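Local coordinates for VgrG protein (Vibrio cholerae, PDB 4DTH) that binds ATP and magnesium ions through an actin cross-linking toxin domain that probably joins G-actin monomers to one another, at residues Val36-Asn41 and Leu60-Asn65; Met64-Tyr69 and Ala153-Ser158; Pro73-Gly78 and Ser125-Leu130; Gln82-His87 and Lys148-Ala153; Trp113-Phe118 and Ile166-Ser171. One frame throughout, in Å; residues are numbered along the deposited sequence.

Contact 1 of 5, residues Val36-Asn41 and Leu60-Asn65; sequences VAMPAN and LTKDMN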
# COMPACT_ATOMS: atom_id res chain seq x y z
N VAL A 36 1.18 -5.65 19.81
CA VAL A 36 2.13 -6.75 19.71
C VAL A 36 3.47 -6.17 20.20
O VAL A 36 3.80 -5.03 19.88
CB VAL A 36 2.26 -7.40 18.29
CG1 VAL A 36 2.74 -6.39 17.23
CG2 VAL A 36 3.18 -8.63 18.32
N ALA A 37 4.20 -6.94 21.00
CA ALA A 37 5.53 -6.51 21.42
C ALA A 37 6.50 -7.53 20.86
O ALA A 37 6.21 -8.74 20.84
CB ALA A 37 5.63 -6.42 22.92
N MET A 38 7.61 -7.05 20.30
CA MET A 38 8.60 -7.90 19.65
C MET A 38 10.01 -7.33 19.88
O MET A 38 10.11 -6.13 20.15
CB MET A 38 8.33 -7.93 18.14
CG MET A 38 7.40 -9.02 17.73
SD MET A 38 7.35 -9.24 15.94
CE MET A 38 6.25 -8.03 15.52
N PRO A 39 11.10 -8.13 19.69
CA PRO A 39 12.45 -7.54 19.79
C PRO A 39 12.63 -6.37 18.82
O PRO A 39 11.97 -6.33 17.78
CB PRO A 39 13.37 -8.70 19.37
CG PRO A 39 12.60 -9.94 19.65
CD PRO A 39 11.17 -9.57 19.35
N ALA A 40 13.51 -5.43 19.15
CA ALA A 40 13.81 -4.30 18.27
C ALA A 40 14.38 -4.82 16.94
O ALA A 40 15.03 -5.86 16.92
CB ALA A 40 14.81 -3.37 18.94
N ASN A 41 14.08 -4.11 15.83
CA ASN A 41 14.53 -4.45 14.48
C ASN A 41 14.03 -5.84 13.98
O ASN A 41 14.64 -6.45 13.10
CB ASN A 41 16.07 -4.24 14.32
CG ASN A 41 16.60 -4.13 12.91
OD1 ASN A 41 17.69 -4.63 12.59
ND2 ASN A 41 15.85 -3.50 12.01
N LEU A 60 -0.24 -11.31 9.67
CA LEU A 60 -0.27 -10.62 10.96
C LEU A 60 1.01 -9.81 11.01
O LEU A 60 2.11 -10.38 10.90
CB LEU A 60 -0.33 -11.62 12.12
CG LEU A 60 -1.72 -12.13 12.49
CD1 LEU A 60 -2.19 -13.21 11.55
CD2 LEU A 60 -1.72 -12.65 13.89
N THR A 61 0.89 -8.48 11.09
CA THR A 61 2.06 -7.62 11.07
C THR A 61 2.07 -6.61 12.20
O THR A 61 1.00 -6.23 12.71
CB THR A 61 2.19 -6.85 9.72
OG1 THR A 61 1.20 -5.82 9.64
CG2 THR A 61 2.09 -7.75 8.48
N LYS A 62 3.26 -6.11 12.54
CA LYS A 62 3.41 -4.97 13.44
C LYS A 62 3.25 -3.74 12.53
O LYS A 62 3.59 -3.79 11.34
CB LYS A 62 4.75 -4.97 14.19
CG LYS A 62 6.02 -5.01 13.32
CD LYS A 62 7.26 -4.69 14.16
CE LYS A 62 8.52 -4.95 13.38
NZ LYS A 62 9.73 -4.45 14.09
N ASP A 63 2.72 -2.65 13.07
CA ASP A 63 2.48 -1.47 12.26
C ASP A 63 3.09 -0.21 12.88
O ASP A 63 4.26 0.07 12.64
CB ASP A 63 0.97 -1.35 11.97
CG ASP A 63 0.49 -0.23 11.06
OD1 ASP A 63 1.33 0.35 10.33
OD2 ASP A 63 -0.72 0.05 11.05
N MET A 64 2.31 0.52 13.70
CA MET A 64 2.75 1.77 14.31
C MET A 64 3.51 1.52 15.59
O MET A 64 2.96 0.91 16.51
CB MET A 64 1.56 2.71 14.60
CG MET A 64 0.70 2.98 13.40
SD MET A 64 1.60 3.76 12.06
CE MET A 64 0.31 3.85 10.83
N ASN A 65 4.75 2.04 15.68
CA ASN A 65 5.56 1.91 16.90
C ASN A 65 4.91 2.72 18.03
O ASN A 65 4.71 3.94 17.89
CB ASN A 65 7.01 2.37 16.66
CG ASN A 65 7.89 2.22 17.89
OD1 ASN A 65 7.69 2.89 18.91
ND2 ASN A 65 8.86 1.34 17.83
O HOH W 1 9.93 -4.64 16.93
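V36 and M38 of strand 34-38 pack on the aliphatic stem of K62 from strand 56-68, a buried apolar side-chain contact with a polar, water-bridged end. The two residues lie two apart on their strand, so both point to the same side, while A37 between them points away. V36 meets the root of the lysine, its CG1 lying 3.9 Å from K62 CB, and the two side chains cross at about a right angle. M38 covers the next part of the stem: the bend at its last torsion (chi3 -83°) lays CE alongside the chain, where M38 CE is 3.7 Å from K62 CB and equally near CG and CD. Beyond CG the lysine runs extended, which carries NZ past the methionine to the chain leaving the first strand. There K62 NZ binds a water at 2.9 Å, and that water donates to P39 O at 2.8 Å. S42 O and a glycerol hydroxyl also bond to NZ, so the charge of this buried residue has several polar partners. Strand 85-97 pairs with both strands through its backbone and adds H87 against K62 and V89 against V36, while F46 of strand 45-51 packs on M38.

Contact 2 of 5, residues Met64-Tyr69 and Ala153-Ser158; sequences MNQGSY and AGNGIS. With SO4 (sulfate ion), chain G.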
# COMPACT_ATOMS: atom_id res chain seq x y z
N MET A 64 2.31 0.52 13.70
CA MET A 64 2.75 1.77 14.31
C MET A 64 3.51 1.52 15.59
O MET A 64 2.96 0.91 16.51
CB MET A 64 1.56 2.71 14.60
CG MET A 64 0.70 2.98 13.40
SD MET A 64 1.60 3.76 12.06
CE MET A 64 0.31 3.85 10.83
N ASN A 65 4.75 2.04 15.68
CA ASN A 65 5.56 1.91 16.90
C ASN A 65 4.91 2.72 18.03
O ASN A 65 4.71 3.94 17.89
CB ASN A 65 7.01 2.37 16.66
CG ASN A 65 7.89 2.22 17.89
OD1 ASN A 65 7.69 2.89 18.91
ND2 ASN A 65 8.86 1.34 17.83
N GLN A 66 4.59 2.05 19.16
CA GLN A 66 3.96 2.67 20.34
C GLN A 66 4.91 2.76 21.55
O GLN A 66 4.43 2.89 22.68
CB GLN A 66 2.65 1.95 20.72
CG GLN A 66 1.62 1.78 19.60
CD GLN A 66 0.74 3.00 19.41
OE1 GLN A 66 0.98 3.83 18.52
NE2 GLN A 66 -0.33 3.11 20.19
N GLY A 67 6.21 2.70 21.30
CA GLY A 67 7.22 2.79 22.35
C GLY A 67 7.78 1.47 22.83
O GLY A 67 7.30 0.41 22.45
N SER A 68 8.82 1.54 23.67
CA SER A 68 9.48 0.35 24.22
C SER A 68 8.54 -0.45 25.11
O SER A 68 7.66 0.11 25.77
CB SER A 68 10.76 0.73 24.96
OG SER A 68 11.71 1.23 24.03
N TYR A 69 8.68 -1.78 25.06
CA TYR A 69 7.86 -2.70 25.84
C TYR A 69 8.49 -2.92 27.19
O TYR A 69 9.70 -3.15 27.28
CB TYR A 69 7.71 -4.04 25.10
CG TYR A 69 6.98 -5.12 25.88
CD1 TYR A 69 5.61 -5.02 26.13
CD2 TYR A 69 7.65 -6.26 26.31
CE1 TYR A 69 4.93 -6.03 26.80
CE2 TYR A 69 6.97 -7.28 26.99
CZ TYR A 69 5.61 -7.15 27.25
OH TYR A 69 4.94 -8.15 27.91
N ALA A 153 -3.28 -6.50 25.79
CA ALA A 153 -4.45 -5.62 25.73
C ALA A 153 -4.07 -4.16 25.83
O ALA A 153 -3.07 -3.81 26.47
CB ALA A 153 -5.38 -5.95 26.87
N GLY A 154 -4.87 -3.31 25.19
CA GLY A 154 -4.69 -1.87 25.21
C GLY A 154 -3.35 -1.46 24.67
O GLY A 154 -2.97 -1.87 23.57
N ASN A 155 -2.60 -0.68 25.45
CA ASN A 155 -1.28 -0.24 25.03
C ASN A 155 -0.14 -1.13 25.58
O ASN A 155 1.04 -0.84 25.39
CB ASN A 155 -1.09 1.27 25.26
CG ASN A 155 -1.99 2.10 24.36
OD1 ASN A 155 -1.90 2.06 23.13
ND2 ASN A 155 -2.91 2.84 24.96
N GLY A 156 -0.51 -2.26 26.19
CA GLY A 156 0.43 -3.25 26.72
C GLY A 156 1.25 -2.86 27.94
O GLY A 156 2.28 -3.49 28.20
N ILE A 157 0.80 -1.84 28.69
CA ILE A 157 1.51 -1.40 29.91
C ILE A 157 1.03 -2.20 31.13
O ILE A 157 1.85 -2.65 31.93
CB ILE A 157 1.45 0.15 30.10
CG1 ILE A 157 2.17 0.87 28.93
CG2 ILE A 157 2.03 0.58 31.48
CD1 ILE A 157 1.86 2.37 28.76
N SER A 158 -0.30 -2.38 31.27
CA SER A 158 -0.89 -3.10 32.40
C SER A 158 -0.86 -4.62 32.21
O SER A 158 -1.00 -5.10 31.08
CB SER A 158 -2.32 -2.64 32.63
OG SER A 158 -2.36 -1.26 32.94
S SO4 G . -2.61 -0.10 28.91
O1 SO4 G . -2.88 0.62 30.18
O2 SO4 G . -3.75 0.14 27.98
O3 SO4 G . -1.37 0.42 28.33
O4 SO4 G . -2.44 -1.54 29.20
O HOH W 2 2.61 1.05 24.38
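Q66, near the end of strand 56-68, and Y69, just after it, meet the type II' beta turn A153-G156 in two unlike ways. The packed part is the buried pair Y69 and G156, with Y69 CE1 3.9 Å from G156 O. The tyrosine CG stands anti to the backbone N (chi1 175°), which swings the ring to the turn, and its OH is held further on by H127 and R71. The solvent side is looser. Here Q66 NE2 gives only a weak, bent bond to N155 OD1 (3.5 Å, 141°), the two amide planes lying 39° apart. A water sits between Q66 O and N155 O, but too many acceptors compete for its two protons, so this bridge is doubtful. On the strand side the backbone is shaped by an Asx turn, in which G67 N donates to N65 OD1 at 2.8 Å. In the turn, G154 and G156 both take positive phi, and G156 N closes it on A153 O at 3.0 Å. Amides of the turn and of the residues just beyond it gather round a sulfate, probably from the crystallisation liquor: S158 N reaches its O4 at 3.1 Å, and N155 N points almost straight at its O2, 2.9 Å away.

Contact 3 of 5, residues Pro73-Gly78 and Ser125-Leu130; sequences PSLQDG and SNHQPL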
# COMPACT_ATOMS: atom_id res chain seq x y z
N PRO A 73 5.64 -6.13 35.97
CA PRO A 73 6.32 -6.89 37.04
C PRO A 73 5.57 -8.11 37.55
O PRO A 73 6.19 -9.12 37.85
CB PRO A 73 6.55 -5.84 38.13
CG PRO A 73 6.54 -4.55 37.41
CD PRO A 73 5.52 -4.71 36.33
N SER A 74 4.22 -8.05 37.59
CA SER A 74 3.38 -9.16 38.03
C SER A 74 3.36 -10.35 37.06
O SER A 74 2.82 -11.41 37.39
CB SER A 74 1.96 -8.67 38.33
OG SER A 74 1.26 -8.37 37.14
N LEU A 75 3.96 -10.18 35.87
CA LEU A 75 4.04 -11.19 34.83
C LEU A 75 5.49 -11.60 34.51
O LEU A 75 5.74 -12.25 33.50
CB LEU A 75 3.28 -10.74 33.56
CG LEU A 75 1.76 -10.58 33.71
CD1 LEU A 75 1.13 -10.16 32.39
CD2 LEU A 75 1.08 -11.89 34.19
N GLN A 76 6.45 -11.24 35.42
CA GLN A 76 7.86 -11.63 35.30
C GLN A 76 7.91 -13.15 35.13
O GLN A 76 7.26 -13.87 35.89
CB GLN A 76 8.63 -11.22 36.57
CG GLN A 76 9.99 -10.58 36.31
CD GLN A 76 10.66 -10.09 37.58
OE1 GLN A 76 11.65 -10.66 38.05
NE2 GLN A 76 10.14 -9.03 38.18
N ASP A 77 8.61 -13.62 34.10
CA ASP A 77 8.65 -15.05 33.76
C ASP A 77 10.06 -15.60 33.54
O ASP A 77 10.22 -16.67 32.95
CB ASP A 77 7.78 -15.28 32.51
CG ASP A 77 8.21 -14.44 31.31
OD1 ASP A 77 9.28 -13.80 31.39
OD2 ASP A 77 7.46 -14.40 30.31
N GLY A 78 11.07 -14.82 33.93
CA GLY A 78 12.47 -15.19 33.77
C GLY A 78 12.96 -15.06 32.34
O GLY A 78 14.10 -15.41 32.03
N SER A 125 -4.82 -15.00 28.19
CA SER A 125 -3.42 -15.21 27.88
C SER A 125 -2.74 -13.86 27.63
O SER A 125 -1.91 -13.76 26.74
CB SER A 125 -3.29 -16.14 26.67
OG SER A 125 -3.79 -17.42 27.00
N ASN A 126 -3.11 -12.83 28.40
CA ASN A 126 -2.53 -11.50 28.22
C ASN A 126 -1.01 -11.53 28.37
O ASN A 126 -0.50 -12.23 29.26
CB ASN A 126 -3.17 -10.47 29.15
CG ASN A 126 -3.14 -9.07 28.57
OD1 ASN A 126 -3.24 -8.87 27.35
ND2 ASN A 126 -3.03 -8.08 29.43
N HIS A 127 -0.29 -10.83 27.47
CA HIS A 127 1.19 -10.77 27.45
C HIS A 127 1.85 -12.10 27.07
O HIS A 127 2.97 -12.38 27.49
CB HIS A 127 1.77 -10.17 28.73
CG HIS A 127 1.46 -8.72 28.91
ND1 HIS A 127 2.30 -7.73 28.43
CD2 HIS A 127 0.42 -8.13 29.56
CE1 HIS A 127 1.75 -6.58 28.78
NE2 HIS A 127 0.62 -6.77 29.47
N GLN A 128 1.15 -12.90 26.25
CA GLN A 128 1.67 -14.17 25.76
C GLN A 128 1.62 -14.18 24.24
O GLN A 128 0.75 -13.52 23.64
CB GLN A 128 0.85 -15.35 26.28
CG GLN A 128 1.08 -15.65 27.74
CD GLN A 128 -0.00 -16.58 28.17
OE1 GLN A 128 -0.24 -17.64 27.61
NE2 GLN A 128 -0.76 -16.15 29.09
N PRO A 129 2.50 -14.99 23.57
CA PRO A 129 2.41 -15.04 22.11
C PRO A 129 1.13 -15.75 21.69
O PRO A 129 0.58 -16.56 22.44
CB PRO A 129 3.62 -15.89 21.69
CG PRO A 129 4.03 -16.64 22.89
CD PRO A 129 3.57 -15.88 24.09
N LEU A 130 0.68 -15.44 20.47
CA LEU A 130 -0.44 -16.11 19.83
C LEU A 130 0.06 -17.51 19.50
O LEU A 130 1.23 -17.67 19.14
CB LEU A 130 -0.73 -15.41 18.48
CG LEU A 130 -2.03 -14.66 18.27
CD1 LEU A 130 -2.35 -14.62 16.78
CD2 LEU A 130 -3.21 -15.29 18.98
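L75 touches H127 from the loop between strands 56-68 and 85-97, just after a short 3-10 turn. P73 and S74 make up that turn, and Q76 N closes it on P73 O at 3.2 Å. L75 follows, its side chain directed at the other segment. With CG anti to the carbonyl carbon (chi1 -65°) and the next torsion extended, the CD1 branch does the touching. L75 CD1 lies 3.6 Å from H127 CD2 and 3.7 Å from H127 CB, and it also approaches N126 O at 4.1 Å. The leucine runs crosswise to the histidine. Further on, D77 ties back on its own loop, OD1 to K79 N and OD2 to Y81 OH. The partner segment follows helix 101-124 and folds into a type II beta turn from S125 to Q128. H127 takes positive phi there (68°), and with Q128 it faces I151 in a G1 beta bulge. R71 joins the two sides from outside both segments, NE binding L75 O and NH1 binding H127 O. Both imidazole nitrogens are engaged as well, ND1 with Y69 OH and NE2 with S158 O. The ring's rotation is therefore fixed by polar bonds, and the leucine meets CD2, CG and CB of the histidine: direct contact across these loops is apolar and slight, with the stronger ties made through neighbours.

Contact 4 of 5, residues Gln82-His87 and Lys148-Ala153; sequences QNWQTH and KHVIAA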
# COMPACT_ATOMS: atom_id res chain seq x y z
N GLN A 82 14.48 -7.61 26.72
CA GLN A 82 15.35 -6.44 26.55
C GLN A 82 15.31 -5.84 25.17
O GLN A 82 15.42 -6.55 24.17
CB GLN A 82 16.78 -6.69 27.04
CG GLN A 82 17.21 -5.79 28.21
CD GLN A 82 16.30 -5.89 29.42
OE1 GLN A 82 15.31 -5.16 29.56
NE2 GLN A 82 16.62 -6.80 30.32
N ASN A 83 15.09 -4.51 25.13
CA ASN A 83 14.99 -3.69 23.93
C ASN A 83 13.75 -3.93 23.07
O ASN A 83 13.63 -3.34 22.00
CB ASN A 83 16.30 -3.70 23.11
CG ASN A 83 17.53 -3.35 23.93
OD1 ASN A 83 17.51 -2.48 24.80
ND2 ASN A 83 18.62 -4.05 23.68
N TRP A 84 12.80 -4.76 23.55
CA TRP A 84 11.56 -5.04 22.83
C TRP A 84 10.73 -3.78 22.65
O TRP A 84 10.72 -2.91 23.53
CB TRP A 84 10.73 -6.12 23.54
CG TRP A 84 11.18 -7.53 23.30
CD1 TRP A 84 12.47 -7.99 23.30
CD2 TRP A 84 10.34 -8.68 23.16
NE1 TRP A 84 12.47 -9.36 23.11
CE2 TRP A 84 11.18 -9.80 23.04
CE3 TRP A 84 8.94 -8.86 23.14
CZ2 TRP A 84 10.67 -11.10 22.87
CZ3 TRP A 84 8.44 -10.15 22.96
CH2 TRP A 84 9.30 -11.24 22.81
N GLN A 85 10.06 -3.68 21.50
CA GLN A 85 9.22 -2.54 21.12
C GLN A 85 7.77 -2.96 20.97
O GLN A 85 7.51 -4.09 20.55
CB GLN A 85 9.70 -1.96 19.78
CG GLN A 85 11.15 -1.45 19.79
CD GLN A 85 11.30 -0.22 20.64
OE1 GLN A 85 10.66 0.80 20.40
NE2 GLN A 85 12.16 -0.29 21.65
N THR A 86 6.85 -2.06 21.30
CA THR A 86 5.41 -2.29 21.16
C THR A 86 4.93 -1.66 19.85
O THR A 86 5.40 -0.57 19.48
CB THR A 86 4.68 -1.74 22.39
OG1 THR A 86 5.08 -2.46 23.55
CG2 THR A 86 3.20 -1.79 22.26
N HIS A 87 4.01 -2.33 19.14
CA HIS A 87 3.43 -1.84 17.90
C HIS A 87 1.97 -2.16 17.85
O HIS A 87 1.53 -3.14 18.45
CB HIS A 87 4.12 -2.48 16.67
CG HIS A 87 5.60 -2.25 16.58
ND1 HIS A 87 6.13 -1.30 15.73
CD2 HIS A 87 6.62 -2.91 17.18
CE1 HIS A 87 7.44 -1.38 15.87
NE2 HIS A 87 7.78 -2.33 16.73
N LYS A 148 8.84 -15.12 18.72
CA LYS A 148 9.41 -14.11 19.60
C LYS A 148 8.54 -12.85 19.58
O LYS A 148 8.93 -11.81 19.04
CB LYS A 148 10.88 -13.81 19.23
CG LYS A 148 11.84 -13.97 20.40
CD LYS A 148 13.30 -13.87 19.97
CE LYS A 148 14.22 -13.77 21.16
NZ LYS A 148 14.32 -12.38 21.64
N HIS A 149 7.33 -12.97 20.14
CA HIS A 149 6.36 -11.89 20.25
C HIS A 149 5.43 -12.16 21.42
O HIS A 149 5.36 -13.28 21.92
CB HIS A 149 5.53 -11.73 18.95
CG HIS A 149 4.41 -12.72 18.80
ND1 HIS A 149 4.60 -13.94 18.19
CD2 HIS A 149 3.12 -12.64 19.22
CE1 HIS A 149 3.43 -14.57 18.25
NE2 HIS A 149 2.51 -13.82 18.86
N VAL A 150 4.70 -11.12 21.85
CA VAL A 150 3.63 -11.23 22.84
C VAL A 150 2.48 -10.34 22.38
O VAL A 150 2.71 -9.32 21.71
CB VAL A 150 4.02 -10.94 24.33
CG1 VAL A 150 5.01 -11.97 24.86
CG2 VAL A 150 4.53 -9.51 24.54
N ILE A 151 1.26 -10.73 22.74
CA ILE A 151 0.06 -9.94 22.44
C ILE A 151 -0.43 -9.42 23.79
O ILE A 151 -0.59 -10.21 24.72
CB ILE A 151 -1.03 -10.79 21.72
CG1 ILE A 151 -0.53 -11.34 20.36
CG2 ILE A 151 -2.36 -10.00 21.58
CD1 ILE A 151 -0.21 -10.26 19.26
N ALA A 152 -0.71 -8.11 23.88
CA ALA A 152 -1.19 -7.51 25.12
C ALA A 152 -2.31 -6.53 24.87
O ALA A 152 -2.29 -5.79 23.89
CB ALA A 152 -0.05 -6.84 25.86
N ALA A 153 -3.28 -6.50 25.79
CA ALA A 153 -4.45 -5.62 25.73
C ALA A 153 -4.07 -4.16 25.83
O ALA A 153 -3.07 -3.81 26.47
CB ALA A 153 -5.38 -5.95 26.87
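Chi1 of W84 (-80°) sets its CG anti to the carbonyl carbon, and chi2 (43°) turns the indole so that its six-membered end meets the backbone of K148 and H149. From the other side K148 runs extended to CE and bends at its last torsion (chi4 -83°), bringing NZ alongside W84 NE1. The indole tip is the main contact: W84 CH2 lies 3.7 Å from both K148 C and H149 N, and W84 CZ3 is 3.8 Å from H149 CA. V150 N comes at the ring edge, near its plane, while V150 CG2 adds a looser apolar touch at 4.3 Å from W84 CZ3. The lysine is roughly perpendicular to the tryptophan, with K148 CG 4.0 Å from W84 CZ2 and K148 NZ 3.8 Å from W84 NE1. That approach joins two donors and is no hydrogen bond; NE1, buried here, is left without a hydrogen-bond partner. The contact joins the residues just ahead of strand 85-97 to those leading into strand 150-153; these strands do not pair with each other. Strand 34-38 lies between them, bonded antiparallel to both; P39, just after it, and the edge-to-face ring of Y81 pack on W84, while helix 101-124 covers I151.

Contact 5 of 5, residues Trp113-Phe118 and Ile166-Ser171; sequences WLATHF and ITMTPS. With SO4 (sulfate ion), chain I; SO4 (sulfate ion), chain H.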
# COMPACT_ATOMS: atom_id res chain seq x y z
N TRP A 113 -13.05 -13.24 12.54
CA TRP A 113 -12.82 -14.40 13.42
C TRP A 113 -11.57 -14.14 14.27
O TRP A 113 -11.59 -14.37 15.48
CB TRP A 113 -12.65 -15.72 12.63
CG TRP A 113 -12.04 -16.80 13.50
CD1 TRP A 113 -12.66 -17.46 14.52
CD2 TRP A 113 -10.65 -17.16 13.56
NE1 TRP A 113 -11.75 -18.25 15.19
CE2 TRP A 113 -10.51 -18.07 14.63
CE3 TRP A 113 -9.52 -16.80 12.82
CZ2 TRP A 113 -9.28 -18.65 14.96
CZ3 TRP A 113 -8.30 -17.38 13.14
CH2 TRP A 113 -8.19 -18.31 14.19
N LEU A 114 -10.46 -13.71 13.63
CA LEU A 114 -9.22 -13.46 14.36
C LEU A 114 -9.39 -12.39 15.44
O LEU A 114 -8.86 -12.56 16.54
CB LEU A 114 -8.02 -13.16 13.44
CG LEU A 114 -6.67 -13.01 14.17
CD1 LEU A 114 -6.24 -14.31 14.84
CD2 LEU A 114 -5.60 -12.51 13.24
N ALA A 115 -10.18 -11.33 15.16
CA ALA A 115 -10.46 -10.29 16.15
C ALA A 115 -11.16 -10.90 17.37
O ALA A 115 -10.80 -10.57 18.50
CB ALA A 115 -11.30 -9.19 15.54
N THR A 116 -12.13 -11.82 17.16
CA THR A 116 -12.79 -12.48 18.29
C THR A 116 -11.81 -13.38 19.05
O THR A 116 -11.85 -13.44 20.27
CB THR A 116 -14.07 -13.22 17.88
OG1 THR A 116 -13.75 -14.44 17.21
CG2 THR A 116 -15.00 -12.36 17.06
N HIS A 117 -10.91 -14.06 18.31
CA HIS A 117 -9.88 -14.93 18.90
C HIS A 117 -8.91 -14.08 19.77
O HIS A 117 -8.56 -14.50 20.88
CB HIS A 117 -9.14 -15.70 17.79
CG HIS A 117 -8.03 -16.55 18.29
ND1 HIS A 117 -8.26 -17.82 18.80
CD2 HIS A 117 -6.70 -16.29 18.35
CE1 HIS A 117 -7.07 -18.28 19.16
NE2 HIS A 117 -6.10 -17.40 18.91
N PHE A 118 -8.52 -12.89 19.27
CA PHE A 118 -7.66 -11.95 20.00
C PHE A 118 -8.36 -11.46 21.28
O PHE A 118 -7.70 -11.29 22.31
CB PHE A 118 -7.29 -10.75 19.12
CG PHE A 118 -6.06 -10.88 18.24
CD1 PHE A 118 -4.86 -11.36 18.77
CD2 PHE A 118 -6.06 -10.40 16.94
CE1 PHE A 118 -3.70 -11.41 17.98
CE2 PHE A 118 -4.90 -10.45 16.15
CZ PHE A 118 -3.74 -10.97 16.67
N ILE A 166 -11.67 -6.62 20.50
CA ILE A 166 -10.73 -6.24 19.44
C ILE A 166 -11.55 -5.84 18.23
O ILE A 166 -12.41 -6.59 17.78
CB ILE A 166 -9.68 -7.35 19.16
CG1 ILE A 166 -8.89 -7.69 20.46
CG2 ILE A 166 -8.74 -6.97 18.01
CD1 ILE A 166 -8.35 -6.48 21.28
N THR A 167 -11.33 -4.60 17.77
CA THR A 167 -12.14 -3.98 16.73
C THR A 167 -11.37 -3.45 15.54
O THR A 167 -10.15 -3.35 15.55
CB THR A 167 -13.01 -2.85 17.36
OG1 THR A 167 -12.14 -1.87 17.94
CG2 THR A 167 -14.02 -3.39 18.42
N MET A 168 -12.13 -3.09 14.50
CA MET A 168 -11.61 -2.49 13.27
C MET A 168 -12.51 -1.31 12.91
O MET A 168 -13.68 -1.28 13.32
CB MET A 168 -11.49 -3.52 12.13
CG MET A 168 -12.58 -4.54 12.12
SD MET A 168 -12.18 -6.03 11.20
CE MET A 168 -11.33 -7.01 12.43
N THR A 169 -11.95 -0.29 12.22
CA THR A 169 -12.69 0.94 11.88
C THR A 169 -12.20 1.53 10.55
O THR A 169 -11.03 1.31 10.22
CB THR A 169 -12.60 1.91 13.08
OG1 THR A 169 -13.61 2.91 13.01
CG2 THR A 169 -11.21 2.53 13.27
N PRO A 170 -13.03 2.29 9.77
CA PRO A 170 -12.54 2.84 8.49
C PRO A 170 -11.23 3.62 8.57
O PRO A 170 -10.41 3.48 7.66
CB PRO A 170 -13.71 3.71 8.01
CG PRO A 170 -14.91 3.05 8.59
CD PRO A 170 -14.46 2.63 9.97
N SER A 171 -11.00 4.39 9.67
CA SER A 171 -9.74 5.12 9.84
C SER A 171 -8.51 4.20 9.97
O SER A 171 -7.39 4.67 9.78
CB SER A 171 -9.82 6.11 11.01
OG SER A 171 -9.89 5.50 12.28
S SO4 I . -13.59 6.38 11.71
O1 SO4 I . -13.75 6.70 10.28
O2 SO4 I . -14.91 6.08 12.29
O3 SO4 I . -12.74 5.19 11.85
O4 SO4 I . -12.98 7.52 12.41
S SO4 H . -11.38 -20.12 18.36
O1 SO4 H . -12.01 -20.63 19.57
O2 SO4 H . -11.03 -18.69 18.54
O3 SO4 H . -10.15 -20.87 18.11
O4 SO4 H . -12.31 -20.26 17.22
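A115 and F118, one turn apart on helix 101-124, face I166 and M168 of an extended loop. I166 lies across the helix backbone: its CB is 3.5 Å from A115 O, and CG1, set anti to the carbonyl carbon (chi1 -57°), reaches F118 CB at 3.7 Å. I166 CG2 turns to A115 instead, 4.2 Å from A115 CB. The F118 ring leads away from the loop, so its root makes the contact, while L114 CD1 lies over one ring face. M168 comes back to the helix through a bend at chi3 (86°), which lays CE 3.8 Å from A115 CB. The small alanine lets the loop close up, its CB also 3.6 Å from I166 O. T119 OG1 bonds both A115 O and I166 N, tying loop to helix beside the apolar patch. Two sulfates, probably from the crystallisation liquor, bind at the outer ends. One takes hydrogen bonds in the ring planes from W113 NE1 and H117 ND1 of the helix; the other accepts at a single oxygen, O3, from T169 OG1, S171 N and S171 OG. L34 of strand 34-38 backs both F118 and I166. The result is a helix of the alpha/beta actin cross-linking domain that packs L114 and F118 on strands 56-68 and 34-38, with A115 and F118 also meeting the loop to strand 173-180, which carries the magnesium ligand Q174.

From the N terminus, contact 1 closes first, joining strand 34-38 to strand 56-68 round strand 45-51. Contact 2 opens where it ends, sharing M64 and N65, and spans 83 residues to the loop after strand 150-153. Contacts 3 and 4 both lie within that span and cross each other: contact 3 joins the loop after strand 56-68 to the loop following helix 101-124, contact 4 the lead-in to strand 85-97 with the lead-in to strand 150-153, meeting contact 2 at A153. Contact 5 starts on the helix and ends beyond residue 158, so it crosses contacts 2, 3 and 4. F118 and L114 touch L60, linking contact 5 to contact 1; H127 links contacts 2 and 3.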